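Local coordinates for cell division control protein 45 cdc45 putative (PDB 6CC2) that probably acts in eukaryotic DNA replication as the Cdc45 component of the replicative CMG helicase, and may switch between conformations, at residues A[39-44]-A[184-189]; A[35-40]-A[383-388]; A[80-85]-A[103-108]. All blocks are in the same frame, centred on the assembly; numbering follows the deposited sequence.

Contact 1 (A[39-44]-A[184-189]); sequences YKILSM and RVALAI. With EDO (1,2-ethanediol), chain J.
Helices carrying Ile41 and Ala186 run side by side in nearly the same direction, the axes of segments 39-44 and 184-189 inclined at only 20° and coming within 8.6 Å of each other, with Ile41 CA and Ala186 CA 6.0 Å apart. The contact illustrates how one small residue admits a larger neighbour close to the backbone. Ala186 offers nothing but its methyl, which points at the partner helix and is met by Ile41 CG2 at 3.5 Å from Ala186 CB. Because Ile41 has CG1 beside its backbone N (chi1 -69°), CG2 is set anti to that nitrogen and presses in, lying over the Ala186-Leu187 peptide as well as the methyl. At the end of the longer branch, CD1 comes only loosely toward Leu187 CB. Leu42 leaves its helix at an angle to the interface but returns to it further out. Its branch point CG lies 4.1 Å from Ala186 CB, and one turn further along the second helix its methyl CD2 meets Ile189 CD1 at 4.3 Å. The side chains joining the helices are thus entirely apolar. Polar groups lie on another side of helix 33-48: Ser43 OG bonds back to Lys40 O at 2.6 Å, and that carbonyl also accepts Met44 N, both donors coming from the same face of its plane. Tyr39 OH there shares a hydrogen bond of 2.5 Å with O1 of an ethanediol, probably from the crystallisation liquor. Both helices lie on the parallel alpha/beta sheet of the N-terminal region, Leu42 and Val185 each touching Ile106. Around them, helix 199-213 packs on Leu187, Phe378 of helix 374-385 meets the Tyr39 ring edge-to-face, and Tyr39 also touches His53 and Ala55 of strand 53-57.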
ATOM      1  N   TYR A  39      -2.586  12.281   6.672  1.00 18.43           N
ATOM      2  CA  TYR A  39      -3.588  13.320   6.492  1.00 19.70           C
ATOM      3  C   TYR A  39      -4.580  13.348   7.652  1.00 17.96           C
ATOM      4  O   TYR A  39      -4.925  14.413   8.161  1.00 20.34           O
ATOM      5  CB  TYR A  39      -4.350  13.105   5.186  1.00 17.26           C
ATOM      6  CG  TYR A  39      -5.369  14.180   4.933  1.00 18.78           C
ATOM      7  CD1 TYR A  39      -6.667  14.063   5.439  1.00 20.68           C
ATOM      8  CD2 TYR A  39      -5.049  15.328   4.244  1.00 22.52           C
ATOM      9  CE1 TYR A  39      -7.600  15.042   5.247  1.00 21.21           C
ATOM     10  CE2 TYR A  39      -5.978  16.310   4.046  1.00 23.80           C
ATOM     11  CZ  TYR A  39      -7.252  16.173   4.555  1.00 23.29           C
ATOM     12  OH  TYR A  39      -8.201  17.170   4.362  1.00 25.21           O
ATOM     13  N   LYS A  40      -5.094  12.178   8.042  1.00 19.38           N
ATOM     14  CA  LYS A  40      -6.100  12.110   9.105  1.00 17.44           C
ATOM     15  C   LYS A  40      -5.568  12.699  10.405  1.00 18.86           C
ATOM     16  O   LYS A  40      -6.235  13.531  11.048  1.00 20.25           O
ATOM     17  CB  LYS A  40      -6.526  10.637   9.304  1.00 19.10           C
ATOM     18  CG  LYS A  40      -7.500  10.384  10.448  1.00 21.05           C
ATOM     19  CD  LYS A  40      -8.799  11.110  10.244  1.00 22.01           C
ATOM     20  CE  LYS A  40      -9.804  10.778  11.330  1.00 25.58           C
ATOM     21  NZ  LYS A  40     -11.104  11.512  11.117  1.00 26.03           N
ATOM     22  N   ILE A  41      -4.354  12.304  10.792  1.00 19.32           N
ATOM     23  CA  ILE A  41      -3.796  12.759  12.065  1.00 20.50           C
ATOM     24  C   ILE A  41      -3.542  14.263  12.040  1.00 22.24           C
ATOM     25  O   ILE A  41      -3.863  14.986  12.991  1.00 23.41           O
ATOM     26  CB  ILE A  41      -2.515  11.954  12.384  1.00 20.55           C
ATOM     27  CG1 ILE A  41      -2.897  10.507  12.690  1.00 20.58           C
ATOM     28  CG2 ILE A  41      -1.777  12.564  13.561  1.00 22.85           C
ATOM     29  CD1 ILE A  41      -1.705   9.573  12.951  1.00 19.95           C
ATOM     30  N   LEU A  42      -2.939  14.762  10.951  1.00 20.05           N
ATOM     31  CA  LEU A  42      -2.796  16.203  10.802  1.00 20.01           C
ATOM     32  C   LEU A  42      -4.153  16.890  10.821  1.00 20.82           C
ATOM     33  O   LEU A  42      -4.324  17.960  11.435  1.00 22.83           O
ATOM     34  CB  LEU A  42      -2.053  16.542   9.520  1.00 20.00           C
ATOM     35  CG  LEU A  42      -0.604  16.047   9.458  1.00 22.04           C
ATOM     36  CD1 LEU A  42      -0.093  16.205   8.021  1.00 22.61           C
ATOM     37  CD2 LEU A  42       0.291  16.767  10.439  1.00 26.63           C
ATOM     38  N   SER A  43      -5.137  16.315  10.128  1.00 23.87           N
ATOM     39  CA  SER A  43      -6.424  16.989  10.033  1.00 25.84           C
ATOM     40  C   SER A  43      -7.118  17.072  11.382  1.00 25.63           C
ATOM     41  O   SER A  43      -7.863  18.020  11.634  1.00 27.42           O
ATOM     42  CB  SER A  43      -7.313  16.285   9.011  1.00 27.00           C
ATOM     43  OG  SER A  43      -7.745  15.031   9.518  1.00 31.31           O
HETATM   44  N   MSE A  44      -6.888  16.115  12.266  1.00 25.70           N
HETATM   45  CA  MSE A  44      -7.479  16.152  13.597  1.00 27.99           C
HETATM   46  C   MSE A  44      -6.960  17.338  14.407  1.00 29.79           C
HETATM   47  O   MSE A  44      -7.722  18.001  15.107  1.00 30.41           O
HETATM   48  CB  MSE A  44      -7.196  14.853  14.351  1.00 27.07           C
HETATM   49  CG  MSE A  44      -7.879  13.660  13.738  1.00 28.53           C
HETATM   50 SE   MSE A  44      -7.111  11.995  14.376  1.00 31.13          SE
HETATM   51  CE  MSE A  44      -7.853  11.979  16.199  1.00 27.85           C
ATOM     52  N   ARG A 184       3.271   7.852  11.318  1.00 18.24           N
ATOM     53  CA  ARG A 184       4.041   7.898  12.549  1.00 20.77           C
ATOM     54  C   ARG A 184       4.635   9.288  12.778  1.00 21.76           C
ATOM     55  O   ARG A 184       4.699   9.767  13.917  1.00 22.46           O
ATOM     56  CB  ARG A 184       5.144   6.836  12.496  1.00 19.97           C
ATOM     57  CG  ARG A 184       6.151   6.930  13.572  1.00 22.31           C
ATOM     58  CD  ARG A 184       5.577   6.575  14.945  1.00 32.07           C
ATOM     59  NE  ARG A 184       6.652   6.397  15.919  1.00 35.84           N
ATOM     60  CZ  ARG A 184       7.237   5.232  16.187  1.00 35.29           C
ATOM     61  NH1 ARG A 184       6.840   4.123  15.576  1.00 34.09           N
ATOM     62  NH2 ARG A 184       8.209   5.173  17.078  1.00 33.45           N
ATOM     63  N   VAL A 185       5.068   9.954  11.703  1.00 20.31           N
ATOM     64  CA  VAL A 185       5.595  11.307  11.834  1.00 21.88           C
ATOM     65  C   VAL A 185       4.499  12.260  12.298  1.00 22.26           C
ATOM     66  O   VAL A 185       4.735  13.130  13.144  1.00 21.90           O
ATOM     67  CB  VAL A 185       6.221  11.776  10.510  1.00 25.00           C
ATOM     68  CG1 VAL A 185       6.623  13.262  10.611  1.00 27.43           C
ATOM     69  CG2 VAL A 185       7.428  10.940  10.157  1.00 25.33           C
ATOM     70  N   ALA A 186       3.291  12.127  11.738  1.00 21.83           N
ATOM     71  CA  ALA A 186       2.189  12.984  12.178  1.00 20.20           C
ATOM     72  C   ALA A 186       1.893  12.759  13.657  1.00 19.69           C
ATOM     73  O   ALA A 186       1.678  13.727  14.416  1.00 19.96           O
ATOM     74  CB  ALA A 186       0.945  12.734  11.334  1.00 17.52           C
ATOM     75  N   LEU A 187       1.901  11.499  14.089  1.00 19.53           N
ATOM     76  CA  LEU A 187       1.744  11.168  15.504  1.00 20.26           C
ATOM     77  C   LEU A 187       2.850  11.794  16.336  1.00 20.78           C
ATOM     78  O   LEU A 187       2.601  12.301  17.443  1.00 22.22           O
ATOM     79  CB  LEU A 187       1.740   9.651  15.701  1.00 20.14           C
ATOM     80  CG  LEU A 187       1.703   9.162  17.148  1.00 24.70           C
ATOM     81  CD1 LEU A 187       0.385   9.535  17.850  1.00 29.42           C
ATOM     82  CD2 LEU A 187       1.915   7.631  17.166  1.00 25.97           C
ATOM     83  N   ALA A 188       4.078  11.812  15.803  1.00 21.79           N
ATOM     84  CA  ALA A 188       5.190  12.421  16.534  1.00 23.64           C
ATOM     85  C   ALA A 188       4.995  13.924  16.709  1.00 22.48           C
ATOM     86  O   ALA A 188       5.349  14.471  17.752  1.00 24.58           O
ATOM     87  CB  ALA A 188       6.509  12.136  15.816  1.00 24.87           C
ATOM     88  N   ILE A 189       4.453  14.607  15.696  1.00 20.91           N
ATOM     89  CA  ILE A 189       4.137  16.029  15.834  1.00 24.17           C
ATOM     90  C   ILE A 189       3.122  16.231  16.947  1.00 21.57           C
ATOM     91  O   ILE A 189       3.279  17.104  17.798  1.00 23.54           O
ATOM     92  CB  ILE A 189       3.621  16.603  14.498  1.00 23.96           C
ATOM     93  CG1 ILE A 189       4.729  16.543  13.434  1.00 25.05           C
ATOM     94  CG2 ILE A 189       3.107  18.016  14.700  1.00 25.88           C
ATOM     95  CD1 ILE A 189       4.238  16.841  12.024  1.00 24.78           C
TER
HETATM   96  C1  EDO J 609     -11.223  16.375   6.387  1.00 47.90           C
HETATM   97  O1  EDO J 609     -10.334  17.280   5.717  1.00 38.63           O
HETATM   98  C2  EDO J 609     -11.013  16.493   7.889  1.00 59.98           C
HETATM   99  O2  EDO J 609     -11.175  17.860   8.292  1.00 61.43           O

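Contact 2 (A[35-40]-A[383-388]); sequences AIVCYK and KLLSST. With EDO (1,2-ethanediol), chain J.
Leu385 and Ser386 receive Ile36, Val37 and Lys40 where helix 33-48, which packs on the parallel sheet of the Rossmann-like N-terminal region, probably akin to that of DHH phosphoesterases, meets helix 374-385, far away in sequence. Lys40 shows how a long side chain can serve two chemistries in succession. Its CB rests 3.7 Å from Leu385 CD2, and CG keeps to the same methyl at 4.0 Å from Leu385 CD2. A bend at chi2 (62°) carries the otherwise extended chain out to Ser386. From CD onward the neighbour is this serine: CD passes 3.6 Å from Ser386 OG, CE is closer still, and the ammonium donates to the hydroxyl. Leu385 itself extends straight toward helix 33-48, its CG anti to the backbone N (chi1 179°), which brings CD2 among Ile36, Val37 and Lys40 and CD1 to Val37. Besides the lysine, CD2 meets Ile36 CG2 at 3.9 Å, the two side chains overlapping head to tail. Val37 instead lies roughly perpendicular to the leucine, its CG2 4.1 Å from Leu385 CD1. Tyr203 of helix 199-213 lies against Val37, Lys40 and Leu385. At the polar end Ser386 OG works in both directions, accepting from Lys40 NZ at 2.8 Å while giving its own proton to the carbonyl oxygen of Phe382.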
ATOM      1  N   ALA A  35      -0.365   7.292   3.789  1.00 16.57           N
ATOM      2  CA  ALA A  35      -0.563   8.701   3.483  1.00 16.23           C
ATOM      3  C   ALA A  35      -1.918   9.194   3.977  1.00 16.35           C
ATOM      4  O   ALA A  35      -2.008  10.306   4.506  1.00 18.36           O
ATOM      5  CB  ALA A  35      -0.419   8.950   1.981  1.00 16.92           C
ATOM      6  N   ILE A  36      -2.970   8.385   3.839  1.00 14.81           N
ATOM      7  CA  ILE A  36      -4.282   8.790   4.356  1.00 14.42           C
ATOM      8  C   ILE A  36      -4.217   8.941   5.871  1.00 16.65           C
ATOM      9  O   ILE A  36      -4.782   9.881   6.454  1.00 17.63           O
ATOM     10  CB  ILE A  36      -5.379   7.803   3.949  1.00 17.76           C
ATOM     11  CG1 ILE A  36      -5.449   7.665   2.418  1.00 20.40           C
ATOM     12  CG2 ILE A  36      -6.760   8.273   4.478  1.00 17.64           C
ATOM     13  CD1 ILE A  36      -6.562   6.750   1.928  1.00 22.27           C
ATOM     14  N   VAL A  37      -3.533   8.004   6.536  1.00 16.37           N
ATOM     15  CA  VAL A  37      -3.360   8.095   7.990  1.00 17.74           C
ATOM     16  C   VAL A  37      -2.694   9.409   8.366  1.00 16.92           C
ATOM     17  O   VAL A  37      -3.095  10.085   9.317  1.00 16.77           O
ATOM     18  CB  VAL A  37      -2.546   6.893   8.501  1.00 18.32           C
ATOM     19  CG1 VAL A  37      -2.045   7.121   9.916  1.00 18.04           C
ATOM     20  CG2 VAL A  37      -3.375   5.600   8.386  1.00 20.29           C
ATOM     21  N   CYS A  38      -1.623   9.782   7.645  1.00 17.70           N
ATOM     22  CA  CYS A  38      -0.932  11.027   7.944  1.00 18.26           C
ATOM     23  C   CYS A  38      -1.873  12.214   7.795  1.00 19.22           C
ATOM     24  O   CYS A  38      -1.998  13.044   8.705  1.00 21.20           O
ATOM     25  CB  CYS A  38       0.297  11.149   7.036  1.00 20.50           C
ATOM     26  SG  CYS A  38       1.288  12.642   7.290  1.00 20.17           S
ATOM     27  N   TYR A  39      -2.586  12.281   6.672  1.00 18.43           N
ATOM     28  CA  TYR A  39      -3.588  13.320   6.492  1.00 19.70           C
ATOM     29  C   TYR A  39      -4.580  13.348   7.652  1.00 17.96           C
ATOM     30  O   TYR A  39      -4.925  14.413   8.161  1.00 20.34           O
ATOM     31  CB  TYR A  39      -4.350  13.105   5.186  1.00 17.26           C
ATOM     32  CG  TYR A  39      -5.369  14.180   4.933  1.00 18.78           C
ATOM     33  CD1 TYR A  39      -6.667  14.063   5.439  1.00 20.68           C
ATOM     34  CD2 TYR A  39      -5.049  15.328   4.244  1.00 22.52           C
ATOM     35  CE1 TYR A  39      -7.600  15.042   5.247  1.00 21.21           C
ATOM     36  CE2 TYR A  39      -5.978  16.310   4.046  1.00 23.80           C
ATOM     37  CZ  TYR A  39      -7.252  16.173   4.555  1.00 23.29           C
ATOM     38  OH  TYR A  39      -8.201  17.170   4.362  1.00 25.21           O
ATOM     39  N   LYS A  40      -5.094  12.178   8.042  1.00 19.38           N
ATOM     40  CA  LYS A  40      -6.100  12.110   9.105  1.00 17.44           C
ATOM     41  C   LYS A  40      -5.568  12.699  10.405  1.00 18.86           C
ATOM     42  O   LYS A  40      -6.235  13.531  11.048  1.00 20.25           O
ATOM     43  CB  LYS A  40      -6.526  10.637   9.304  1.00 19.10           C
ATOM     44  CG  LYS A  40      -7.500  10.384  10.448  1.00 21.05           C
ATOM     45  CD  LYS A  40      -8.799  11.110  10.244  1.00 22.01           C
ATOM     46  CE  LYS A  40      -9.804  10.778  11.330  1.00 25.58           C
ATOM     47  NZ  LYS A  40     -11.104  11.512  11.117  1.00 26.03           N
ATOM     48  N   LYS A 383     -12.954   8.133   4.862  1.00 22.60           N
ATOM     49  CA  LYS A 383     -14.197   7.859   5.563  1.00 22.84           C
ATOM     50  C   LYS A 383     -14.135   6.520   6.288  1.00 22.58           C
ATOM     51  O   LYS A 383     -14.546   6.424   7.451  1.00 23.41           O
ATOM     52  CB  LYS A 383     -15.361   7.872   4.571  1.00 29.99           C
ATOM     53  CG  LYS A 383     -16.717   7.517   5.144  1.00 55.74           C
ATOM     54  CD  LYS A 383     -17.753   7.363   4.029  1.00 75.97           C
ATOM     55  CE  LYS A 383     -19.147   7.106   4.579  1.00 84.76           C
ATOM     56  NZ  LYS A 383     -19.670   8.277   5.339  1.00 86.81           N
ATOM     57  N   LEU A 384     -13.608   5.483   5.633  1.00 21.87           N
ATOM     58  CA  LEU A 384     -13.500   4.186   6.308  1.00 21.33           C
ATOM     59  C   LEU A 384     -12.504   4.257   7.463  1.00 20.67           C
ATOM     60  O   LEU A 384     -12.784   3.776   8.572  1.00 21.48           O
ATOM     61  CB  LEU A 384     -13.136   3.081   5.323  1.00 19.46           C
ATOM     62  CG  LEU A 384     -13.015   1.691   5.947  1.00 18.18           C
ATOM     63  CD1 LEU A 384     -14.258   1.346   6.765  1.00 21.14           C
ATOM     64  CD2 LEU A 384     -12.752   0.596   4.875  1.00 18.75           C
ATOM     65  N   LEU A 385     -11.330   4.842   7.224  1.00 20.95           N
ATOM     66  CA  LEU A 385     -10.349   5.008   8.292  1.00 20.51           C
ATOM     67  C   LEU A 385     -10.978   5.681   9.502  1.00 21.54           C
ATOM     68  O   LEU A 385     -10.716   5.295  10.654  1.00 19.71           O
ATOM     69  CB  LEU A 385      -9.160   5.830   7.778  1.00 19.67           C
ATOM     70  CG  LEU A 385      -8.047   6.111   8.772  1.00 22.72           C
ATOM     71  CD1 LEU A 385      -7.287   4.831   9.116  1.00 23.91           C
ATOM     72  CD2 LEU A 385      -7.113   7.155   8.161  1.00 22.71           C
ATOM     73  N   SER A 386     -11.833   6.675   9.263  1.00 22.50           N
ATOM     74  CA  SER A 386     -12.423   7.455  10.328  1.00 21.91           C
ATOM     75  C   SER A 386     -13.572   6.748  11.028  1.00 21.73           C
ATOM     76  O   SER A 386     -14.111   7.302  12.000  1.00 22.66           O
ATOM     77  CB  SER A 386     -12.936   8.800   9.776  1.00 23.43           C
ATOM     78  OG  SER A 386     -11.884   9.572   9.206  1.00 25.16           O
ATOM     79  N   SER A 387     -13.961   5.567  10.577  1.00 23.90           N
ATOM     80  CA  SER A 387     -15.123   4.909  11.150  1.00 26.35           C
ATOM     81  C   SER A 387     -14.933   4.638  12.636  1.00 26.08           C
ATOM     82  O   SER A 387     -13.857   4.215  13.079  1.00 27.11           O
ATOM     83  CB  SER A 387     -15.404   3.582  10.430  1.00 26.35           C
ATOM     84  OG  SER A 387     -16.585   3.013  10.992  1.00 27.60           O
ATOM     85  N   THR A 388     -16.002   4.867  13.395  1.00 26.85           N
ATOM     86  CA  THR A 388     -16.081   4.487  14.797  1.00 25.14           C
ATOM     87  C   THR A 388     -16.930   3.247  15.004  1.00 28.02           C
ATOM     88  O   THR A 388     -17.186   2.879  16.143  1.00 26.87           O
ATOM     89  CB  THR A 388     -16.635   5.642  15.632  1.00 28.91           C
ATOM     90  OG1 THR A 388     -17.959   5.935  15.193  1.00 32.11           O
ATOM     91  CG2 THR A 388     -15.750   6.882  15.480  1.00 32.72           C
TER
HETATM   92  C1  EDO J 609     -11.223  16.375   6.387  1.00 47.90           C
HETATM   93  O1  EDO J 609     -10.334  17.280   5.717  1.00 38.63           O
HETATM   94  C2  EDO J 609     -11.013  16.493   7.889  1.00 59.98           C
HETATM   95  O2  EDO J 609     -11.175  17.860   8.292  1.00 61.43           O

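Contact 3 (A[80-85]-A[103-108]); sequences VFFIDC and VYIIDS
Val80 to Ile83 pair with Val103 to Ile106 as neighbouring parallel strands, in register one for one. The backbone bonds alternate in the regular parallel manner: Tyr104 N gives to Val80 O, Phe82 N to Tyr104 O and Ile106 N to Phe82 O, each at 2.9 Å between the named atoms. A further bond, Asp84 N to Ile106 O, is shorter at 2.7 Å and almost straight at its hydrogen (178°). Weak CA-H...O contacts accompany these bonds, as from Phe81 CA to Tyr104 O.

Apolar packing is divided between the two faces. On one, Tyr104 CD2 lies over a face of the Phe81 ring, toward its rim, 3.9 Å from Phe81 CZ; the rings are oblique, planes at 32°. Ile83 and Ile106 share this side, covered by helix 33-48. On the other, Val80 CG2 touches Val103 CG2 at 3.8 Å, while Phe82 sets its ring edge against Ile105 CG1, beneath helix 61-71.

The strands belong to a beta-alpha-beta unit through helix 91-95. Asp107-Ser108-His109 probably corresponds to the DHH motif of RecJ-like relatives, where such aspartates bind metal; none is identified at this contact.

Polar bonds hold the C-terminal strand ends. Asp84 OD1 accepts twice from Ser108: OG comes to its syn lone pair at 2.8 Å from OD1, and Ser108 N approaches nearly along the C-O axis. Asp84 OD2 bonds Thr32 OG1. With CG anti to its backbone N (chi1 -172°), Asp107 brings its carboxylate beside Asp84 and Cys85. Its OD1, although only 3.4 Å from Asp84 OD1, bonds His109 ND1, and Asp107 OD2 takes Gly87 N.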
ATOM      1  N   VAL A  80       1.706  24.258   1.994  1.00 23.49           N
ATOM      2  CA  VAL A  80       1.425  22.966   1.370  1.00 26.45           C
ATOM      3  C   VAL A  80       2.214  21.891   2.103  1.00 26.01           C
ATOM      4  O   VAL A  80       3.360  22.111   2.517  1.00 23.47           O
ATOM      5  CB  VAL A  80       1.761  22.950  -0.138  1.00 26.52           C
ATOM      6  CG1 VAL A  80       0.944  23.995  -0.844  1.00 23.01           C
ATOM      7  CG2 VAL A  80       3.254  23.152  -0.366  1.00 30.44           C
ATOM      8  N   PHE A  81       1.579  20.735   2.271  1.00 23.84           N
ATOM      9  CA  PHE A  81       2.222  19.514   2.731  1.00 22.47           C
ATOM     10  C   PHE A  81       2.183  18.509   1.590  1.00 22.02           C
ATOM     11  O   PHE A  81       1.130  18.317   0.979  1.00 24.10           O
ATOM     12  CB  PHE A  81       1.487  18.919   3.935  1.00 21.74           C
ATOM     13  CG  PHE A  81       1.716  19.649   5.197  1.00 21.30           C
ATOM     14  CD1 PHE A  81       0.984  20.790   5.501  1.00 24.65           C
ATOM     15  CD2 PHE A  81       2.663  19.196   6.116  1.00 21.46           C
ATOM     16  CE1 PHE A  81       1.183  21.455   6.697  1.00 25.44           C
ATOM     17  CE2 PHE A  81       2.860  19.876   7.309  1.00 21.85           C
ATOM     18  CZ  PHE A  81       2.131  21.004   7.587  1.00 25.39           C
ATOM     19  N   PHE A  82       3.321  17.889   1.304  1.00 18.36           N
ATOM     20  CA  PHE A  82       3.416  16.769   0.379  1.00 20.81           C
ATOM     21  C   PHE A  82       3.587  15.512   1.220  1.00 21.06           C
ATOM     22  O   PHE A  82       4.542  15.411   2.011  1.00 19.49           O
ATOM     23  CB  PHE A  82       4.588  16.955  -0.579  1.00 21.19           C
ATOM     24  CG  PHE A  82       4.491  18.198  -1.439  1.00 25.23           C
ATOM     25  CD1 PHE A  82       3.271  18.626  -1.941  1.00 30.81           C
ATOM     26  CD2 PHE A  82       5.616  18.935  -1.728  1.00 28.73           C
ATOM     27  CE1 PHE A  82       3.179  19.762  -2.733  1.00 31.63           C
ATOM     28  CE2 PHE A  82       5.535  20.073  -2.527  1.00 26.52           C
ATOM     29  CZ  PHE A  82       4.307  20.488  -3.031  1.00 25.45           C
ATOM     30  N   ILE A  83       2.644  14.576   1.085  1.00 18.78           N
ATOM     31  CA  ILE A  83       2.590  13.388   1.942  1.00 17.79           C
ATOM     32  C   ILE A  83       2.938  12.141   1.130  1.00 19.86           C
ATOM     33  O   ILE A  83       2.228  11.782   0.183  1.00 20.14           O
ATOM     34  CB  ILE A  83       1.208  13.259   2.605  1.00 18.25           C
ATOM     35  CG1 ILE A  83       0.935  14.488   3.478  1.00 21.64           C
ATOM     36  CG2 ILE A  83       1.115  11.973   3.418  1.00 19.03           C
ATOM     37  CD1 ILE A  83      -0.461  14.523   4.085  1.00 27.72           C
ATOM     38  N   ASP A  84       4.021  11.477   1.554  1.00 19.73           N
ATOM     39  CA  ASP A  84       4.538  10.215   0.979  1.00 20.42           C
ATOM     40  C   ASP A  84       4.950  10.384  -0.476  1.00 22.37           C
ATOM     41  O   ASP A  84       4.987   9.437  -1.243  1.00 22.17           O
ATOM     42  CB  ASP A  84       3.561   9.048   1.153  1.00 20.85           C
ATOM     43  CG  ASP A  84       4.262   7.760   1.655  1.00 28.93           C
ATOM     44  OD1 ASP A  84       5.478   7.806   1.954  1.00 26.97           O
ATOM     45  OD2 ASP A  84       3.596   6.700   1.764  1.00 30.16           O
ATOM     46  N   CYS A  85       5.299  11.609  -0.858  1.00 19.78           N
ATOM     47  CA  CYS A  85       5.900  11.899  -2.145  1.00 21.78           C
ATOM     48  C   CYS A  85       6.734  13.168  -2.004  1.00 21.41           C
ATOM     49  O   CYS A  85       6.674  13.854  -0.978  1.00 21.95           O
ATOM     50  CB  CYS A  85       4.843  12.072  -3.237  1.00 22.43           C
ATOM     51  SG  CYS A  85       3.676  13.434  -2.956  1.00 22.22           S
ATOM     52  N   VAL A 103       6.438  25.233   2.363  1.00 27.45           N
ATOM     53  CA  VAL A 103       6.425  23.919   1.743  1.00 27.37           C
ATOM     54  C   VAL A 103       6.991  22.922   2.741  1.00 26.25           C
ATOM     55  O   VAL A 103       8.154  23.033   3.147  1.00 27.30           O
ATOM     56  CB  VAL A 103       7.226  23.896   0.430  1.00 30.22           C
ATOM     57  CG1 VAL A 103       7.295  22.470  -0.116  1.00 29.89           C
ATOM     58  CG2 VAL A 103       6.604  24.853  -0.584  1.00 35.62           C
ATOM     59  N   TYR A 104       6.168  21.944   3.127  1.00 22.56           N
ATOM     60  CA  TYR A 104       6.581  20.888   4.037  1.00 21.56           C
ATOM     61  C   TYR A 104       6.394  19.545   3.363  1.00 19.55           C
ATOM     62  O   TYR A 104       5.444  19.334   2.594  1.00 21.78           O
ATOM     63  CB  TYR A 104       5.797  20.940   5.357  1.00 23.27           C
ATOM     64  CG  TYR A 104       6.065  22.209   6.127  1.00 22.66           C
ATOM     65  CD1 TYR A 104       7.300  22.415   6.731  1.00 24.38           C
ATOM     66  CD2 TYR A 104       5.106  23.199   6.245  1.00 25.76           C
ATOM     67  CE1 TYR A 104       7.575  23.591   7.429  1.00 28.39           C
ATOM     68  CE2 TYR A 104       5.369  24.366   6.941  1.00 27.16           C
ATOM     69  CZ  TYR A 104       6.598  24.557   7.528  1.00 30.55           C
ATOM     70  OH  TYR A 104       6.874  25.719   8.214  1.00 32.44           O
ATOM     71  N   ILE A 105       7.297  18.624   3.666  1.00 19.96           N
ATOM     72  CA  ILE A 105       7.276  17.291   3.085  1.00 20.48           C
ATOM     73  C   ILE A 105       7.356  16.260   4.205  1.00 19.05           C
ATOM     74  O   ILE A 105       8.265  16.305   5.040  1.00 19.55           O
ATOM     75  CB  ILE A 105       8.429  17.100   2.081  1.00 20.88           C
ATOM     76  CG1 ILE A 105       8.275  18.085   0.922  1.00 23.45           C
ATOM     77  CG2 ILE A 105       8.455  15.653   1.584  1.00 18.64           C
ATOM     78  CD1 ILE A 105       9.441  18.052  -0.060  1.00 25.27           C
ATOM     79  N   ILE A 106       6.399  15.330   4.217  1.00 18.28           N
ATOM     80  CA  ILE A 106       6.411  14.186   5.118  1.00 19.85           C
ATOM     81  C   ILE A 106       6.394  12.953   4.210  1.00 17.75           C
ATOM     82  O   ILE A 106       5.348  12.578   3.685  1.00 20.44           O
ATOM     83  CB  ILE A 106       5.229  14.174   6.078  1.00 20.32           C
ATOM     84  CG1 ILE A 106       5.158  15.454   6.889  1.00 22.46           C
ATOM     85  CG2 ILE A 106       5.340  12.974   7.051  1.00 22.09           C
ATOM     86  CD1 ILE A 106       3.914  15.557   7.780  1.00 24.64           C
ATOM     87  N   ASP A 107       7.550  12.333   4.024  1.00 19.32           N
ATOM     88  CA  ASP A 107       7.707  11.283   3.003  1.00 18.37           C
ATOM     89  C   ASP A 107       8.568  10.177   3.595  1.00 22.54           C
ATOM     90  O   ASP A 107       9.590  10.445   4.234  1.00 24.43           O
ATOM     91  CB  ASP A 107       8.354  11.879   1.744  1.00 19.14           C
ATOM     92  CG  ASP A 107       8.392  10.927   0.583  1.00 23.03           C
ATOM     93  OD1 ASP A 107       8.019   9.741   0.758  1.00 23.81           O
ATOM     94  OD2 ASP A 107       8.806  11.349  -0.529  1.00 25.40           O
ATOM     95  N   SER A 108       8.158   8.933   3.380  1.00 20.23           N
ATOM     96  CA  SER A 108       8.903   7.797   3.908  1.00 19.19           C
ATOM     97  C   SER A 108      10.047   7.336   3.004  1.00 20.97           C
ATOM     98  O   SER A 108      10.874   6.534   3.451  1.00 19.74           O
ATOM     99  CB  SER A 108       7.957   6.608   4.151  1.00 22.83           C
ATOM    100  OG  SER A 108       7.430   6.117   2.921  1.00 22.91           O
TER

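Overall arrangement
All three contacts are largely buried, but they form successive layers. Contact 3 lies within the central sheet, where backbone hydrogen bonds dominate and carboxylates gather at the strand ends. Helix 33-48 covers one face of it: Ala35 and Cys38 pack on Ile83, and Leu42 reaches Ile83 and Ile106. Contacts 1 and 2 both use that helix, with centres about 10 Å apart, to meet different partners. Contact 1 joins a second helix lying on the same sheet, since Val185 also touches Ile106, and is purely apolar. Contact 2 brings in sequence from far down the chain and adds a lysine-serine bond at its partly exposed margin.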